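Local atomic coordinates of hydrolase, HAD superfamily, subfamily III A (Legionella pneumophila, PDB entry 3N1U), a protein that probably hydrolyses 3-deoxy-D-manno-octulosonate 8-phosphate to KDO and inorganic phosphate, a magnesium-dependent step of lipopolysaccharide biosynthesis. Residues Cys21-Val26 with Asp111-Ile116; Asp51-Lys56 with Ala158-Cys163; Gly62-Ile67 with Ile85-Lys90; Asp25-Leu30 with Thr69-Ala74; Lys56-Ala61 with Leu165-Gln170. All blocks are in the same frame, centred on the assembly; numbering follows the deposited sequence.

Contact 1 (Cys21-Val26 with Asp111-Ile116); sequences CLICDV and DEFAYI. With CA (calcium ion), chain B.
I23 and F113 meet on one face of two neighbouring parallel strands, with I23 CD1 3.5 Å from F113 CD1. The F113 ring also takes C21 from an oblique direction: CB lies against CE1, and SG stands 4.9 Å from the ring centroid in a sulfur-aromatic contact. Farther along this face, CB and CG2 of I23 rest on the CD2 side of Y115, while the I23 carbonyl oxygen lies over one face of that ring. On the other face L22 CD1 packs on A114 CB at 3.7 Å, and C24 SG touches I116 CG2. Five backbone hydrogen bonds join the two segments, from C21 N to E112 O at one end to D25 N to I116 O (3.2 Å, 168°) at the other. The last of them lies where the metal loop begins. CG of D25 is anti to its backbone nitrogen (chi1 177°), which carries OD2 beyond the strand end to the calcium ion at 2.2 Å; OD1 pairs with K95. Y115 OH bonds D122 and K95. D118, just past the second strand, is another calcium ligand. The parallel pairing thus sets acidic ligands side by side at the C-terminal edge of the sheet, as in HAD hydrolases.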
# COMPACT_ATOMS: atom_id res chain seq x y z
N CYS A 21 -23.55 -17.02 -12.00
CA CYS A 21 -22.20 -16.68 -12.48
C CYS A 21 -21.82 -15.34 -11.93
O CYS A 21 -22.60 -14.38 -12.04
CB CYS A 21 -22.18 -16.65 -14.02
SG CYS A 21 -20.54 -16.19 -14.74
N LEU A 22 -20.63 -15.23 -11.31
CA LEU A 22 -20.04 -13.91 -10.99
C LEU A 22 -19.00 -13.50 -12.07
O LEU A 22 -18.08 -14.29 -12.40
CB LEU A 22 -19.34 -13.93 -9.59
CG LEU A 22 -18.54 -12.64 -9.31
CD1 LEU A 22 -19.46 -11.39 -9.26
CD2 LEU A 22 -17.76 -12.80 -7.98
N ILE A 23 -19.12 -12.28 -12.60
CA ILE A 23 -18.18 -11.73 -13.54
C ILE A 23 -17.40 -10.62 -12.83
O ILE A 23 -18.00 -9.74 -12.17
CB ILE A 23 -18.85 -11.06 -14.79
CG1 ILE A 23 -19.92 -11.99 -15.44
CG2 ILE A 23 -17.81 -10.69 -15.81
CD1 ILE A 23 -20.86 -11.23 -16.44
N CYS A 24 -16.07 -10.67 -12.95
CA CYS A 24 -15.22 -9.64 -12.37
C CYS A 24 -14.48 -8.93 -13.43
O CYS A 24 -14.00 -9.55 -14.37
CB CYS A 24 -14.15 -10.22 -11.40
SG CYS A 24 -14.82 -11.19 -10.04
N ASP A 25 -14.29 -7.64 -13.21
CA ASP A 25 -13.27 -6.87 -13.91
C ASP A 25 -11.91 -7.16 -13.22
O ASP A 25 -11.89 -7.68 -12.10
CB ASP A 25 -13.58 -5.40 -13.78
CG ASP A 25 -12.52 -4.52 -14.43
OD1 ASP A 25 -12.04 -4.82 -15.55
OD2 ASP A 25 -12.17 -3.51 -13.81
N VAL A 26 -10.80 -6.87 -13.91
CA VAL A 26 -9.47 -7.06 -13.29
C VAL A 26 -8.93 -5.83 -12.58
O VAL A 26 -9.00 -5.71 -11.36
CB VAL A 26 -8.45 -7.60 -14.33
CG1 VAL A 26 -7.07 -7.74 -13.66
CG2 VAL A 26 -8.97 -8.98 -14.85
N ASP A 111 -30.55 -11.76 -15.07
CA ASP A 111 -30.64 -11.66 -13.63
C ASP A 111 -29.92 -12.81 -12.89
O ASP A 111 -29.92 -12.83 -11.67
CB ASP A 111 -32.08 -11.43 -13.14
CG ASP A 111 -32.99 -12.66 -13.32
OD1 ASP A 111 -32.55 -13.69 -13.86
OD2 ASP A 111 -34.17 -12.58 -12.91
N GLU A 112 -29.27 -13.71 -13.62
CA GLU A 112 -28.51 -14.79 -12.99
C GLU A 112 -27.03 -14.48 -12.98
O GLU A 112 -26.22 -15.28 -12.47
CB GLU A 112 -28.78 -16.12 -13.70
CG GLU A 112 -30.29 -16.53 -13.63
CD GLU A 112 -30.56 -17.85 -14.32
OE1 GLU A 112 -30.37 -17.95 -15.55
OE2 GLU A 112 -30.97 -18.78 -13.63
N PHE A 113 -26.67 -13.32 -13.53
CA PHE A 113 -25.29 -12.81 -13.43
C PHE A 113 -25.14 -11.77 -12.32
O PHE A 113 -26.05 -10.93 -12.11
CB PHE A 113 -24.90 -12.11 -14.76
CG PHE A 113 -24.60 -13.05 -15.86
CD1 PHE A 113 -23.35 -13.68 -15.94
CD2 PHE A 113 -25.58 -13.32 -16.85
CE1 PHE A 113 -23.08 -14.59 -16.96
CE2 PHE A 113 -25.31 -14.21 -17.89
CZ PHE A 113 -24.05 -14.85 -17.93
N ALA A 114 -23.99 -11.82 -11.61
CA ALA A 114 -23.49 -10.68 -10.86
C ALA A 114 -22.28 -10.12 -11.61
O ALA A 114 -21.59 -10.87 -12.33
CB ALA A 114 -23.11 -11.11 -9.38
N TYR A 115 -21.99 -8.82 -11.41
CA TYR A 115 -20.87 -8.16 -12.04
C TYR A 115 -20.31 -7.13 -11.06
O TYR A 115 -21.09 -6.35 -10.44
CB TYR A 115 -21.31 -7.41 -13.34
CG TYR A 115 -20.10 -6.85 -14.09
CD1 TYR A 115 -19.42 -5.71 -13.64
CD2 TYR A 115 -19.61 -7.49 -15.21
CE1 TYR A 115 -18.32 -5.22 -14.34
CE2 TYR A 115 -18.53 -7.01 -15.89
CZ TYR A 115 -17.89 -5.88 -15.46
OH TYR A 115 -16.79 -5.44 -16.17
N ILE A 116 -19.00 -7.18 -10.84
CA ILE A 116 -18.32 -6.26 -9.94
C ILE A 116 -17.26 -5.44 -10.73
O ILE A 116 -16.39 -5.98 -11.44
CB ILE A 116 -17.77 -6.99 -8.67
CG1 ILE A 116 -17.17 -5.97 -7.68
CG2 ILE A 116 -16.76 -8.12 -9.06
CD1 ILE A 116 -16.81 -6.60 -6.29
CA CA B . -11.22 -1.53 -13.93
O HOH W 1 -9.86 -1.64 -15.90
O HOH W 2 -10.36 0.69 -13.65
O HOH W 3 -12.99 -0.96 -15.51

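Contact 2 (Asp51-Lys56 with Ala158-Cys163); sequences DGMGLK and AVRELC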
# COMPACT_ATOMS: atom_id res chain seq x y z
N ASP A 51 -9.47 -12.90 -2.14
CA ASP A 51 -10.33 -12.84 -3.32
C ASP A 51 -10.16 -14.09 -4.13
O ASP A 51 -11.14 -14.62 -4.64
CB ASP A 51 -9.92 -11.64 -4.20
CG ASP A 51 -10.25 -10.31 -3.62
OD1 ASP A 51 -11.19 -10.15 -2.82
OD2 ASP A 51 -9.53 -9.34 -4.04
N GLY A 52 -8.93 -14.56 -4.28
CA GLY A 52 -8.70 -15.83 -5.00
C GLY A 52 -9.45 -17.01 -4.31
O GLY A 52 -10.09 -17.81 -4.97
N MSE A 53 -9.43 -17.04 -2.99
CA MSE A 53 -10.21 -18.05 -2.23
C MSE A 53 -11.72 -17.88 -2.46
O MSE A 53 -12.43 -18.88 -2.61
CB MSE A 53 -9.86 -17.95 -0.72
CG MSE A 53 -10.74 -18.77 0.18
SE MSE A 53 -10.33 -20.67 -0.10
CE MSE A 53 -8.68 -20.60 0.87
N GLY A 54 -12.20 -16.62 -2.42
CA GLY A 54 -13.62 -16.30 -2.77
C GLY A 54 -14.06 -16.93 -4.09
O GLY A 54 -15.09 -17.63 -4.17
N LEU A 55 -13.26 -16.72 -5.12
CA LEU A 55 -13.60 -17.28 -6.44
C LEU A 55 -13.55 -18.79 -6.42
O LEU A 55 -14.41 -19.43 -7.00
CB LEU A 55 -12.67 -16.67 -7.51
CG LEU A 55 -12.74 -15.13 -7.62
CD1 LEU A 55 -11.84 -14.63 -8.77
CD2 LEU A 55 -14.22 -14.66 -7.86
N LYS A 56 -12.57 -19.38 -5.73
CA LYS A 56 -12.52 -20.83 -5.64
C LYS A 56 -13.69 -21.42 -4.87
O LYS A 56 -14.15 -22.55 -5.17
CB LYS A 56 -11.20 -21.31 -5.03
CG LYS A 56 -9.97 -21.07 -5.90
CD LYS A 56 -8.75 -21.37 -5.05
CE LYS A 56 -7.50 -21.48 -5.90
NZ LYS A 56 -6.38 -21.87 -4.99
N ALA A 158 -12.53 -7.07 -1.55
CA ALA A 158 -13.90 -6.64 -1.99
C ALA A 158 -14.59 -7.78 -2.76
O ALA A 158 -15.75 -8.05 -2.54
CB ALA A 158 -13.84 -5.40 -2.86
N VAL A 159 -13.86 -8.45 -3.66
CA VAL A 159 -14.46 -9.54 -4.41
C VAL A 159 -14.81 -10.69 -3.47
O VAL A 159 -15.87 -11.27 -3.60
CB VAL A 159 -13.47 -10.02 -5.54
CG1 VAL A 159 -13.88 -11.38 -6.11
CG2 VAL A 159 -13.42 -8.95 -6.65
N ARG A 160 -13.97 -10.95 -2.44
CA ARG A 160 -14.30 -12.01 -1.47
C ARG A 160 -15.62 -11.64 -0.75
O ARG A 160 -16.46 -12.51 -0.47
CB ARG A 160 -13.19 -12.10 -0.39
CG ARG A 160 -13.53 -13.07 0.73
CD ARG A 160 -13.94 -14.48 0.16
NE ARG A 160 -14.03 -15.44 1.24
CZ ARG A 160 -12.96 -16.00 1.82
NH1 ARG A 160 -11.73 -15.74 1.38
NH2 ARG A 160 -13.10 -16.84 2.86
N GLU A 161 -15.79 -10.36 -0.45
CA GLU A 161 -16.98 -9.90 0.32
C GLU A 161 -18.24 -10.21 -0.51
O GLU A 161 -19.24 -10.69 0.02
CB GLU A 161 -16.86 -8.39 0.51
CG GLU A 161 -17.81 -7.73 1.46
CD GLU A 161 -17.48 -6.20 1.61
OE1 GLU A 161 -16.30 -5.83 1.57
OE2 GLU A 161 -18.43 -5.42 1.70
N LEU A 162 -18.16 -9.97 -1.81
CA LEU A 162 -19.26 -10.36 -2.74
C LEU A 162 -19.45 -11.89 -2.83
O LEU A 162 -20.60 -12.39 -2.83
CB LEU A 162 -19.01 -9.71 -4.13
CG LEU A 162 -20.04 -10.05 -5.23
CD1 LEU A 162 -21.46 -9.78 -4.64
CD2 LEU A 162 -19.72 -9.16 -6.43
N CYS A 163 -18.34 -12.63 -2.97
CA CYS A 163 -18.42 -14.09 -2.97
C CYS A 163 -19.17 -14.61 -1.74
O CYS A 163 -20.05 -15.43 -1.87
CB CYS A 163 -17.03 -14.74 -3.08
SG CYS A 163 -16.22 -14.39 -4.61
O HOH W 4 -11.20 -7.29 -4.44
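R160 and D51 bury the most surface here, and they meet where two helices running roughly parallel (27°) come within 7.7 Å between axes. D51 OD1 accepts the backbone N-H of R160 at 2.9 Å, from the anti side and 28° out of the carboxylate plane. D51 OD2 takes a hydrogen from water 4, which in turn accepts from V159 N. The R160 chain, bent at chi2 (52°), lays CD against G54 CA at 3.5 Å and runs alongside selenomethionine M53, whose CG is 3.4 Å from R160 NH1. The guanidinium forms salt bridges with D164 and with D119 of the second subunit and a hydrogen bond to Q50 O. V159 crosses L55 at about a right angle, CG1 to CD2 3.7 Å. With no side chain at G54, R160 CD and C163 SG lie against the helix 49-60 backbone. Two helices side by side on one face of a parallel sheet, here over L22 and C24, belong to the Rossmann-like HAD core.

Contact 3 (Gly62-Ile67 with Ile85-Lys90); sequences GIQVAI and ITHYYK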
# COMPACT_ATOMS: atom_id res chain seq x y z
N GLY A 62 -20.47 -24.70 -7.28
CA GLY A 62 -21.17 -24.84 -8.56
C GLY A 62 -21.54 -23.52 -9.17
O GLY A 62 -22.32 -23.48 -10.09
N ILE A 63 -20.99 -22.42 -8.66
CA ILE A 63 -21.19 -21.11 -9.23
C ILE A 63 -20.03 -20.77 -10.15
O ILE A 63 -18.86 -20.77 -9.73
CB ILE A 63 -21.44 -20.02 -8.17
CG1 ILE A 63 -22.73 -20.39 -7.40
CG2 ILE A 63 -21.53 -18.60 -8.82
CD1 ILE A 63 -22.98 -19.58 -6.09
N GLN A 64 -20.38 -20.43 -11.40
CA GLN A 64 -19.31 -20.14 -12.34
C GLN A 64 -18.70 -18.73 -12.14
O GLN A 64 -19.29 -17.83 -11.52
CB GLN A 64 -19.74 -20.39 -13.79
CG GLN A 64 -18.61 -20.20 -14.80
CD GLN A 64 -17.45 -21.18 -14.60
OE1 GLN A 64 -16.62 -21.08 -13.66
NE2 GLN A 64 -17.35 -22.13 -15.52
N VAL A 65 -17.46 -18.62 -12.59
CA VAL A 65 -16.73 -17.37 -12.50
C VAL A 65 -16.21 -16.98 -13.86
O VAL A 65 -15.72 -17.82 -14.60
CB VAL A 65 -15.55 -17.49 -11.48
CG1 VAL A 65 -14.66 -16.19 -11.56
CG2 VAL A 65 -16.11 -17.70 -10.08
N ALA A 66 -16.30 -15.68 -14.19
CA ALA A 66 -15.74 -15.17 -15.42
C ALA A 66 -15.10 -13.79 -15.22
O ALA A 66 -15.47 -13.04 -14.30
CB ALA A 66 -16.87 -15.05 -16.47
N ILE A 67 -14.16 -13.45 -16.10
CA ILE A 67 -13.53 -12.14 -16.09
C ILE A 67 -13.78 -11.41 -17.43
O ILE A 67 -13.70 -12.02 -18.49
CB ILE A 67 -12.02 -12.24 -15.79
CG1 ILE A 67 -11.74 -11.96 -14.29
CG2 ILE A 67 -11.22 -11.16 -16.62
CD1 ILE A 67 -12.28 -13.08 -13.30
N ILE A 85 -9.68 -20.33 -13.82
CA ILE A 85 -10.80 -19.61 -14.45
C ILE A 85 -10.67 -19.70 -15.95
O ILE A 85 -9.71 -19.13 -16.50
CB ILE A 85 -10.80 -18.11 -14.05
CG1 ILE A 85 -11.23 -18.02 -12.57
CG2 ILE A 85 -11.76 -17.31 -14.96
CD1 ILE A 85 -10.89 -16.76 -11.83
N THR A 86 -11.62 -20.36 -16.62
CA THR A 86 -11.53 -20.52 -18.08
C THR A 86 -12.35 -19.49 -18.89
O THR A 86 -12.00 -19.20 -20.03
CB THR A 86 -11.89 -21.92 -18.54
OG1 THR A 86 -13.26 -22.16 -18.24
CG2 THR A 86 -11.01 -22.96 -17.81
N HIS A 87 -13.43 -18.96 -18.31
CA HIS A 87 -14.25 -17.99 -19.04
C HIS A 87 -13.68 -16.61 -18.85
O HIS A 87 -13.99 -15.94 -17.85
CB HIS A 87 -15.67 -18.04 -18.51
CG HIS A 87 -16.36 -19.34 -18.78
ND1 HIS A 87 -16.89 -19.66 -20.01
CD2 HIS A 87 -16.59 -20.40 -17.99
CE1 HIS A 87 -17.43 -20.87 -19.96
NE2 HIS A 87 -17.26 -21.34 -18.74
N TYR A 88 -12.82 -16.15 -19.76
CA TYR A 88 -12.36 -14.75 -19.62
C TYR A 88 -12.00 -14.04 -20.89
O TYR A 88 -11.61 -14.68 -21.88
CB TYR A 88 -11.24 -14.60 -18.59
CG TYR A 88 -9.91 -15.17 -19.03
CD1 TYR A 88 -9.64 -16.53 -18.89
CD2 TYR A 88 -8.93 -14.34 -19.53
CE1 TYR A 88 -8.38 -17.05 -19.27
CE2 TYR A 88 -7.66 -14.85 -19.93
CZ TYR A 88 -7.40 -16.20 -19.79
OH TYR A 88 -6.17 -16.70 -20.17
N TYR A 89 -12.11 -12.71 -20.83
CA TYR A 89 -12.10 -11.86 -22.03
C TYR A 89 -11.21 -10.69 -21.76
O TYR A 89 -11.46 -9.91 -20.83
CB TYR A 89 -13.52 -11.35 -22.37
CG TYR A 89 -14.57 -12.44 -22.60
CD1 TYR A 89 -15.13 -13.13 -21.53
CD2 TYR A 89 -15.01 -12.76 -23.90
CE1 TYR A 89 -16.11 -14.15 -21.75
CE2 TYR A 89 -15.97 -13.75 -24.12
CZ TYR A 89 -16.51 -14.45 -23.04
OH TYR A 89 -17.45 -15.44 -23.23
N LYS A 90 -10.20 -10.54 -22.62
CA LYS A 90 -9.15 -9.54 -22.45
C LYS A 90 -9.21 -8.47 -23.54
O LYS A 90 -9.76 -8.74 -24.62
CB LYS A 90 -7.79 -10.23 -22.57
CG LYS A 90 -7.34 -10.97 -21.30
CD LYS A 90 -5.84 -11.09 -21.30
CE LYS A 90 -5.36 -11.62 -22.65
NZ LYS A 90 -3.87 -11.65 -22.72
O HOH W 5 -14.55 -19.70 -15.79
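A beta-alpha-beta unit, strand 64-68, helix 74-83 and strand 87-89, brings I67 beside Y88, with H87 and Y89 bonding its backbone. I67 is gripped at both ends: its N-H gives to H87 O at 3.0 Å, lying in the carbonyl plane, and its carbonyl takes Y89 N at 2.9 Å, a more bent bond (137°) with the donor tilted from the plane. The same I67 oxygen lies at the edge of the Y89 ring, 3.5 Å from CD1. I67 CB meets Y88 CB, but the Y88 ring leads away, its CG held between the backbone nitrogen and carbonyl carbon (chi1 72°), and its hydroxyl bonds D77 of helix 74-83. Strand 87-89 is one edge strand of the parallel sheet within this chain, while strand 64-68 bonds on its other side to strand 21-24. Toward the start of the pair, in the conformer given, the Q64 amide comes to the edge of the H87 ring, NE2 to CD2 3.1 Å, with the two planes 65° apart; its OE1 turns back to accept V65 N, in the plane of the amide carbonyl. On the face of V65 and I67, I85 CD1 packs on V65 CG1 at 3.8 Å and more loosely on I67 CD1, while L55 of helix 49-60 and M80 of helix 74-83 touch I85 from outside the strands.

Contact 4 (Asp25-Leu30 with Thr69-Ala74); sequences DVDGVL and TTAQNA. With CA (calcium ion), chain B.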
# COMPACT_ATOMS: atom_id res chain seq x y z
N ASP A 25 -14.29 -7.64 -13.21
CA ASP A 25 -13.27 -6.87 -13.91
C ASP A 25 -11.91 -7.16 -13.22
O ASP A 25 -11.89 -7.68 -12.10
CB ASP A 25 -13.58 -5.40 -13.78
CG ASP A 25 -12.52 -4.52 -14.43
OD1 ASP A 25 -12.04 -4.82 -15.55
OD2 ASP A 25 -12.17 -3.51 -13.81
N VAL A 26 -10.80 -6.87 -13.91
CA VAL A 26 -9.47 -7.06 -13.29
C VAL A 26 -8.93 -5.83 -12.58
O VAL A 26 -9.00 -5.71 -11.36
CB VAL A 26 -8.45 -7.60 -14.33
CG1 VAL A 26 -7.07 -7.74 -13.66
CG2 VAL A 26 -8.97 -8.98 -14.85
N ASP A 27 -8.43 -4.84 -13.35
CA ASP A 27 -7.66 -3.78 -12.73
C ASP A 27 -8.57 -2.87 -11.92
O ASP A 27 -9.52 -2.33 -12.50
CB ASP A 27 -7.03 -2.93 -13.84
CG ASP A 27 -5.96 -3.69 -14.59
OD1 ASP A 27 -4.85 -3.89 -14.03
OD2 ASP A 27 -6.21 -4.08 -15.73
N GLY A 28 -8.29 -2.70 -10.63
CA GLY A 28 -9.15 -1.85 -9.76
C GLY A 28 -10.20 -2.66 -8.98
O GLY A 28 -10.87 -2.14 -8.03
N VAL A 29 -10.36 -3.93 -9.37
CA VAL A 29 -11.37 -4.81 -8.76
C VAL A 29 -10.72 -6.07 -8.18
O VAL A 29 -10.78 -6.30 -6.98
CB VAL A 29 -12.54 -5.14 -9.76
CG1 VAL A 29 -13.51 -6.26 -9.19
CG2 VAL A 29 -13.33 -3.87 -10.13
N LEU A 30 -10.07 -6.86 -9.03
CA LEU A 30 -9.23 -7.94 -8.52
C LEU A 30 -7.84 -7.41 -8.12
O LEU A 30 -7.10 -8.06 -7.38
CB LEU A 30 -9.13 -9.04 -9.57
CG LEU A 30 -10.45 -9.89 -9.68
CD1 LEU A 30 -10.37 -10.76 -10.91
CD2 LEU A 30 -10.62 -10.80 -8.44
N THR A 69 -12.13 -7.91 -19.04
CA THR A 69 -11.16 -6.86 -18.72
C THR A 69 -10.71 -6.11 -19.98
O THR A 69 -10.69 -6.70 -21.09
CB THR A 69 -9.90 -7.44 -17.98
OG1 THR A 69 -8.99 -6.36 -17.73
CG2 THR A 69 -9.18 -8.47 -18.83
N THR A 70 -10.33 -4.83 -19.78
CA THR A 70 -9.62 -4.06 -20.81
C THR A 70 -8.12 -4.42 -20.88
O THR A 70 -7.50 -4.31 -21.95
CB THR A 70 -9.83 -2.54 -20.60
OG1 THR A 70 -11.25 -2.29 -20.56
CG2 THR A 70 -9.18 -1.69 -21.76
N ALA A 71 -7.57 -4.89 -19.75
CA ALA A 71 -6.16 -5.32 -19.69
C ALA A 71 -5.91 -6.38 -20.78
O ALA A 71 -6.78 -7.19 -21.08
CB ALA A 71 -5.78 -5.86 -18.26
N GLN A 72 -4.72 -6.34 -21.40
CA GLN A 72 -4.34 -7.28 -22.46
C GLN A 72 -3.07 -8.06 -22.08
O GLN A 72 -2.68 -8.97 -22.78
CB GLN A 72 -4.03 -6.53 -23.76
CG GLN A 72 -5.27 -6.08 -24.54
CD GLN A 72 -4.94 -5.41 -25.86
OE1 GLN A 72 -3.95 -4.68 -25.99
NE2 GLN A 72 -5.80 -5.65 -26.87
N ASN A 73 -2.41 -7.68 -21.01
CA ASN A 73 -1.08 -8.24 -20.78
C ASN A 73 -1.13 -9.68 -20.21
O ASN A 73 -2.16 -10.13 -19.72
CB ASN A 73 -0.27 -7.28 -19.91
CG ASN A 73 -0.95 -7.03 -18.58
OD1 ASN A 73 -0.86 -7.85 -17.69
ND2 ASN A 73 -1.69 -5.93 -18.47
N ALA A 74 0.00 -10.38 -20.26
CA ALA A 74 0.10 -11.77 -19.84
C ALA A 74 -0.03 -11.98 -18.30
O ALA A 74 -0.35 -13.07 -17.88
CB ALA A 74 1.39 -12.40 -20.37
CA CA B . -11.22 -1.53 -13.93
O HOH W 6 -11.31 -3.03 -17.67
O HOH W 1 -9.86 -1.64 -15.90
O HOH W 2 -10.36 0.69 -13.65
O HOH W 3 -12.99 -0.96 -15.51
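V26 and T69 supply the apolar part of this meeting of two loops: V26 CG2 rests 3.6 Å from T69 CB, the two side chains crossing at a slant. Apart from this packing, D27 OD2 makes a close van der Waals approach to A71 CB at 3.1 Å, while D27 OD1 forms a salt bridge with K45. Direct hydrogen bonds between the loops are absent, and water 6 joins them instead, accepting T70 N and giving a hydrogen to D25 OD1, which also has a salt bridge to K95. Within the loops the polar contacts are local. T69 OG1, anti to its own nitrogen (chi1 179°), accepts A71 N in an ST turn, and V26 O takes the N-H groups of both V29 and L30. The calcium ion takes D27 O at 2.4 Å alongside D25, D118 and three waters, so the backbone of D27 is a ligand while its carboxylate stays off the metal; D27 is predicted to bind substrate, consistent with the HAD DxD motif. Both loops leave C-terminal ends of neighbouring parallel strands, 21-24 and 64-68. I67 and F47 pack on V26, V159 of helix 158-169 lies against V29 and L30, and V49 of the third subunit touches D27.

Contact 5 (Lys56-Ala61 with Leu165-Gln170); sequences KLLMAA and LILNAQ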
# COMPACT_ATOMS: atom_id res chain seq x y z
N LYS A 56 -12.57 -19.38 -5.73
CA LYS A 56 -12.52 -20.83 -5.64
C LYS A 56 -13.69 -21.42 -4.87
O LYS A 56 -14.15 -22.55 -5.17
CB LYS A 56 -11.20 -21.31 -5.03
CG LYS A 56 -9.97 -21.07 -5.90
CD LYS A 56 -8.75 -21.37 -5.05
CE LYS A 56 -7.50 -21.48 -5.90
NZ LYS A 56 -6.38 -21.87 -4.99
N LEU A 57 -14.14 -20.69 -3.85
CA LEU A 57 -15.32 -21.15 -3.11
C LEU A 57 -16.57 -21.09 -3.98
O LEU A 57 -17.43 -21.99 -3.90
CB LEU A 57 -15.53 -20.31 -1.85
CG LEU A 57 -14.49 -20.52 -0.71
CD1 LEU A 57 -14.57 -19.46 0.42
CD2 LEU A 57 -14.63 -21.89 -0.12
N LEU A 58 -16.73 -20.02 -4.75
CA LEU A 58 -17.90 -20.02 -5.65
C LEU A 58 -17.87 -21.23 -6.56
O LEU A 58 -18.87 -21.96 -6.74
CB LEU A 58 -17.94 -18.75 -6.52
CG LEU A 58 -18.31 -17.44 -5.82
CD1 LEU A 58 -18.34 -16.29 -6.85
CD2 LEU A 58 -19.66 -17.59 -5.14
N MSE A 59 -16.73 -21.46 -7.17
CA MSE A 59 -16.64 -22.58 -8.11
C MSE A 59 -16.84 -23.96 -7.46
O MSE A 59 -17.43 -24.85 -8.08
CB MSE A 59 -15.31 -22.48 -8.88
CG MSE A 59 -15.28 -21.22 -9.83
SE MSE A 59 -13.66 -21.27 -10.97
CE MSE A 59 -12.53 -20.45 -9.67
N ALA A 60 -16.33 -24.13 -6.22
CA ALA A 60 -16.56 -25.37 -5.46
C ALA A 60 -18.04 -25.57 -5.18
O ALA A 60 -18.47 -26.71 -5.06
CB ALA A 60 -15.75 -25.35 -4.11
N ALA A 61 -18.81 -24.48 -5.08
CA ALA A 61 -20.26 -24.52 -4.83
C ALA A 61 -21.12 -24.58 -6.12
O ALA A 61 -22.35 -24.49 -6.03
CB ALA A 61 -20.68 -23.29 -4.06
N LEU A 165 -21.25 -12.93 0.33
CA LEU A 165 -22.68 -12.53 0.24
C LEU A 165 -23.50 -13.53 -0.58
O LEU A 165 -24.58 -13.98 -0.15
CB LEU A 165 -22.80 -11.13 -0.42
CG LEU A 165 -24.27 -10.69 -0.64
CD1 LEU A 165 -24.82 -10.20 0.74
CD2 LEU A 165 -24.32 -9.58 -1.67
N ILE A 166 -22.98 -13.91 -1.73
CA ILE A 166 -23.70 -14.81 -2.65
C ILE A 166 -23.83 -16.22 -1.98
O ILE A 166 -24.94 -16.82 -1.90
CB ILE A 166 -22.98 -14.88 -4.01
CG1 ILE A 166 -23.11 -13.53 -4.79
CG2 ILE A 166 -23.50 -16.07 -4.89
CD1 ILE A 166 -22.10 -13.43 -5.95
N LEU A 167 -22.71 -16.72 -1.44
CA LEU A 167 -22.75 -18.03 -0.83
C LEU A 167 -23.70 -18.06 0.36
O LEU A 167 -24.49 -18.99 0.54
CB LEU A 167 -21.35 -18.48 -0.41
CG LEU A 167 -20.39 -18.78 -1.59
CD1 LEU A 167 -18.99 -18.91 -1.01
CD2 LEU A 167 -20.81 -20.09 -2.23
N ASN A 168 -23.63 -17.02 1.17
CA ASN A 168 -24.53 -16.94 2.33
C ASN A 168 -26.00 -16.85 1.97
O ASN A 168 -26.85 -17.52 2.60
CB ASN A 168 -24.07 -15.81 3.27
CG ASN A 168 -22.89 -16.27 4.16
OD1 ASN A 168 -22.92 -17.40 4.69
ND2 ASN A 168 -21.89 -15.43 4.32
N ALA A 169 -26.32 -16.04 0.96
CA ALA A 169 -27.70 -15.92 0.45
C ALA A 169 -28.29 -17.24 -0.02
O ALA A 169 -29.49 -17.47 0.11
CB ALA A 169 -27.77 -14.86 -0.64
N GLN A 170 -27.45 -18.09 -0.60
CA GLN A 170 -27.86 -19.33 -1.18
C GLN A 170 -27.66 -20.53 -0.26
O GLN A 170 -27.90 -21.65 -0.66
CB GLN A 170 -27.07 -19.51 -2.48
CG GLN A 170 -27.43 -18.45 -3.57
CD GLN A 170 -26.71 -18.75 -4.89
OE1 GLN A 170 -26.35 -19.89 -5.17
NE2 GLN A 170 -26.54 -17.73 -5.72
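L57 opens the contact with CB 3.8 Å from CD1 of L167, a leucine that reaches across from helix 158-169 with its CG beside its own backbone nitrogen (chi1 -69°). Farther out, the L57 side chain packs on A176 and Y180 of helix 173-181 and on L120 of the second subunit. L58 comes next and carries most of the first helix's share: its CD2 branch lies 3.8 Å from L167 CG and 4.1 Å from I166 CG2, the L58 and L167 side chains meeting at a slant. The two segments are later turns of helices 49-60 and 158-169, which lie on the same side of the parallel HAD sheet; their axes come within 10.6 Å at 31°, so side chains rather than backbones bridge them. V65 of strand 64-68 and I63 pack on L58 as well. At the helix end A61 points its methyl at L167, CB to CD2 3.7 Å.

Overall arrangement
From the N terminus, strand 21-24 leads into the metal loop, so the first segments of contacts 1 and 4 overlap and share D25 and V26. Contact 4 closes the shorter loop, at 69-74, and contact 1 the longer, at 111-116. Helix 49-60 begins contacts 2 and 5, both closed by helix 158-169; they cross each other and also cross contacts 1 and 4. Contact 3 closes its local loop at 85-90, nested inside the loops of contacts 1, 2 and 5 but crossing contact 4. Contacts 1 and 3 join through strands 21-24 and 64-68, while L22 ties the sheet to the helix pair of contacts 2 and 5.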